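Local coordinates for protein diguanylate cyclase/phosphodiesterase (Caldicellulosiruptor saccharolyticus, PDB 3MTK) that probably takes part in cyclic di-GMP turnover as part of a longer GGDEF-EAL protein, of which this chain is the GGDEF (diguanylate cyclase-type) domain, at residues 59-64 and 112-117. Residues are numbered along the deposited sequence; the frame is centred on the assembly and turned at random.
Sequences VDELII and YNVNGN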
ATOM      1  N   VAL A  59      -4.884   3.729 -17.485  1.00 40.80           N
ATOM      2  CA  VAL A  59      -4.822   3.722 -16.029  1.00 39.92           C
ATOM      3  C   VAL A  59      -4.645   2.347 -15.396  1.00 40.69           C
ATOM      4  O   VAL A  59      -4.053   2.233 -14.322  1.00 36.59           O
ATOM      5  CB  VAL A  59      -6.068   4.375 -15.424  1.00 39.28           C
ATOM      6  CG1 VAL A  59      -6.022   4.286 -13.915  1.00 38.79           C
ATOM      7  CG2 VAL A  59      -6.147   5.816 -15.867  1.00 41.24           C
ATOM      8  N   ASP A  60      -5.173   1.308 -16.034  1.00 40.79           N
ATOM      9  CA  ASP A  60      -4.998  -0.024 -15.480  1.00 43.23           C
ATOM     10  C   ASP A  60      -3.536  -0.413 -15.661  1.00 43.73           C
ATOM     11  O   ASP A  60      -2.958  -1.110 -14.826  1.00 43.82           O
ATOM     12  CB  ASP A  60      -5.938  -1.025 -16.155  1.00 43.99           C
ATOM     13  CG  ASP A  60      -7.391  -0.835 -15.721  1.00 47.95           C
ATOM     14  OD1 ASP A  60      -7.630  -0.603 -14.516  1.00 48.37           O
ATOM     15  OD2 ASP A  60      -8.300  -0.923 -16.571  1.00 49.71           O
ATOM     16  N   GLU A  61      -2.934   0.072 -16.746  1.00 44.50           N
ATOM     17  CA  GLU A  61      -1.530  -0.192 -17.027  1.00 44.41           C
ATOM     18  C   GLU A  61      -0.691   0.523 -15.978  1.00 40.78           C
ATOM     19  O   GLU A  61       0.288  -0.015 -15.469  1.00 41.26           O
ATOM     20  CB  GLU A  61      -1.162   0.319 -18.423  1.00 50.26           C
ATOM     21  CG  GLU A  61      -1.071  -0.772 -19.478  1.00 55.29           C
ATOM     22  CD  GLU A  61       0.097  -1.710 -19.232  1.00 58.94           C
ATOM     23  OE1 GLU A  61       1.247  -1.221 -19.217  1.00 61.71           O
ATOM     24  OE2 GLU A  61      -0.129  -2.930 -19.053  1.00 59.15           O
ATOM     25  N   LEU A  62      -1.096   1.744 -15.665  1.00 38.17           N
ATOM     26  CA  LEU A  62      -0.427   2.561 -14.657  1.00 35.96           C
ATOM     27  C   LEU A  62      -0.429   1.819 -13.308  1.00 33.32           C
ATOM     28  O   LEU A  62       0.596   1.733 -12.623  1.00 33.21           O
ATOM     29  CB  LEU A  62      -1.182   3.873 -14.506  1.00 31.66           C
ATOM     30  CG  LEU A  62      -0.436   5.148 -14.138  1.00 35.89           C
ATOM     31  CD1 LEU A  62      -1.427   6.039 -13.396  1.00 32.13           C
ATOM     32  CD2 LEU A  62       0.805   4.870 -13.287  1.00 32.31           C
ATOM     33  N   ILE A  63      -1.592   1.284 -12.935  1.00 33.37           N
ATOM     34  CA  ILE A  63      -1.752   0.550 -11.680  1.00 34.01           C
ATOM     35  C   ILE A  63      -0.770  -0.616 -11.661  1.00 34.78           C
ATOM     36  O   ILE A  63      -0.106  -0.863 -10.653  1.00 34.52           O
ATOM     37  CB  ILE A  63      -3.203   0.008 -11.518  1.00 32.95           C
ATOM     38  CG1 ILE A  63      -4.191   1.165 -11.390  1.00 33.08           C
ATOM     39  CG2 ILE A  63      -3.312  -0.873 -10.277  1.00 29.35           C
ATOM     40  CD1 ILE A  63      -4.021   1.972 -10.133  1.00 34.54           C
ATOM     41  N   ILE A  64      -0.672  -1.339 -12.774  1.00 36.65           N
ATOM     42  CA  ILE A  64       0.266  -2.456 -12.823  1.00 38.10           C
ATOM     43  C   ILE A  64       1.655  -1.892 -12.566  1.00 36.60           C
ATOM     44  O   ILE A  64       2.366  -2.367 -11.681  1.00 36.92           O
ATOM     45  CB  ILE A  64       0.243  -3.176 -14.190  1.00 38.69           C
ATOM     46  CG1 ILE A  64      -1.082  -3.921 -14.366  1.00 39.18           C
ATOM     47  CG2 ILE A  64       1.396  -4.167 -14.271  1.00 40.07           C
ATOM     48  CD1 ILE A  64      -1.193  -4.681 -15.693  1.00 39.53           C
ATOM     49  N   TYR A 112       6.175   7.616 -14.494  1.00 42.73           N
ATOM     50  CA  TYR A 112       5.885   6.290 -15.023  1.00 40.85           C
ATOM     51  C   TYR A 112       5.758   6.449 -16.529  1.00 42.93           C
ATOM     52  O   TYR A 112       5.029   7.320 -17.009  1.00 40.98           O
ATOM     53  CB  TYR A 112       4.566   5.728 -14.466  1.00 39.04           C
ATOM     54  CG  TYR A 112       4.561   5.488 -12.978  1.00 34.19           C
ATOM     55  CD1 TYR A 112       4.241   6.505 -12.093  1.00 30.02           C
ATOM     56  CD2 TYR A 112       4.925   4.247 -12.456  1.00 33.28           C
ATOM     57  CE1 TYR A 112       4.287   6.305 -10.733  1.00 29.85           C
ATOM     58  CE2 TYR A 112       4.971   4.036 -11.092  1.00 30.12           C
ATOM     59  CZ  TYR A 112       4.657   5.069 -10.238  1.00 30.22           C
ATOM     60  OH  TYR A 112       4.756   4.877  -8.885  1.00 32.11           O
ATOM     61  N   ASN A 113       6.485   5.620 -17.268  1.00 44.97           N
ATOM     62  CA  ASN A 113       6.444   5.669 -18.719  1.00 46.81           C
ATOM     63  C   ASN A 113       5.480   4.580 -19.121  1.00 47.69           C
ATOM     64  O   ASN A 113       5.874   3.440 -19.344  1.00 48.08           O
ATOM     65  CB  ASN A 113       7.840   5.407 -19.304  1.00 47.46           C
ATOM     66  CG  ASN A 113       7.888   5.540 -20.826  1.00 48.76           C
ATOM     67  OD1 ASN A 113       8.948   5.799 -21.396  1.00 49.37           O
ATOM     68  ND2 ASN A 113       6.747   5.351 -21.487  1.00 47.58           N
ATOM     69  N   VAL A 114       4.207   4.938 -19.182  1.00 49.56           N
ATOM     70  CA  VAL A 114       3.169   3.995 -19.553  1.00 52.34           C
ATOM     71  C   VAL A 114       2.804   4.182 -21.020  1.00 54.29           C
ATOM     72  O   VAL A 114       2.131   5.144 -21.384  1.00 53.01           O
ATOM     73  CB  VAL A 114       1.913   4.196 -18.686  1.00 52.09           C
ATOM     74  CG1 VAL A 114       0.918   3.076 -18.948  1.00 52.18           C
ATOM     75  CG2 VAL A 114       2.305   4.246 -17.220  1.00 51.81           C
ATOM     76  N   ASN A 115       3.258   3.260 -21.863  1.00 57.88           N
ATOM     77  CA  ASN A 115       2.983   3.334 -23.291  1.00 61.41           C
ATOM     78  C   ASN A 115       3.319   4.725 -23.828  1.00 62.01           C
ATOM     79  O   ASN A 115       2.467   5.406 -24.402  1.00 61.67           O
ATOM     80  CB  ASN A 115       1.510   3.018 -23.564  1.00 65.46           C
ATOM     81  CG  ASN A 115       1.194   2.940 -25.051  1.00 70.53           C
ATOM     82  OD1 ASN A 115       1.764   2.118 -25.780  1.00 70.67           O
ATOM     83  ND2 ASN A 115       0.280   3.798 -25.509  1.00 73.25           N
ATOM     84  N   GLY A 116       4.562   5.148 -23.627  1.00 61.70           N
ATOM     85  CA  GLY A 116       4.979   6.454 -24.107  1.00 61.87           C
ATOM     86  C   GLY A 116       4.423   7.615 -23.305  1.00 61.54           C
ATOM     87  O   GLY A 116       4.919   8.740 -23.403  1.00 62.36           O
ATOM     88  N   ASN A 117       3.388   7.350 -22.514  1.00 59.98           N
ATOM     89  CA  ASN A 117       2.776   8.387 -21.688  1.00 57.95           C
ATOM     90  C   ASN A 117       3.565   8.580 -20.391  1.00 57.24           C
ATOM     91  O   ASN A 117       3.632   7.676 -19.553  1.00 56.10           O
ATOM     92  CB  ASN A 117       1.333   8.008 -21.353  1.00 56.88           C
ATOM     93  CG  ASN A 117       0.436   7.984 -22.569  1.00 54.74           C
ATOM     94  OD1 ASN A 117      -0.121   9.009 -22.963  1.00 54.79           O
ATOM     95  ND2 ASN A 117       0.294   6.813 -23.177  1.00 53.22           N
TER
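Leu-62 lays one methyl over the ring of Tyr-112 and meets Val-114 with its branch point, so one leucine touches both inward-facing side chains of the short strand 112-114. The CH-pi contact is defined by CD2 of Leu-62 lying 4.2 Å from the centroid of the Tyr-112 ring, 25° off the ring normal. The methyl is displaced toward the rim, and CD2 of Leu-62 is nearest to CG of Tyr-112, at 3.8 Å. The two side chains cross at about a right angle. In Tyr-112 the ring carbon CG stands anti to the carbonyl carbon (chi1 -64°), which turns the ring toward later residues of helix 56-74, where it touches His-65 and Ile-66 and Arg-69 adds a cation-pi contact.

CG1 of Val-114, anti to the backbone N (chi1 -172°), meets CB of Glu-61 at 3.5 Å and also approaches Leu-62 N, whereas CG2 of the same valine packs on CA and CG of Leu-62 (4.1 and 4.2 Å). Glu-61 comes closest through CB; its bend at chi2 brings the carboxylate back along the same side, more loosely. Leu-50 of helix 47-54 and Val-121 also touch Leu-62, consistent with its burial.

Beyond Val-114 the strand reverses. Val-114 O accepts from both Asn-117 N (2.8 Å) and Asn-117 ND2 (3.1 Å), the side-chain donor lying in the carbonyl plane. The backbone angles of Asn-115 and Gly-116, both with positive phi, are those of a type I' turn from Val-114 to Asn-117. The arrangement is a tight two-residue beta-hairpin, strands 112-114 and 117-119, packed through apolar side chains against helix 56-74 at the periphery of the GGDEF domain, apart from its central mixed sheet.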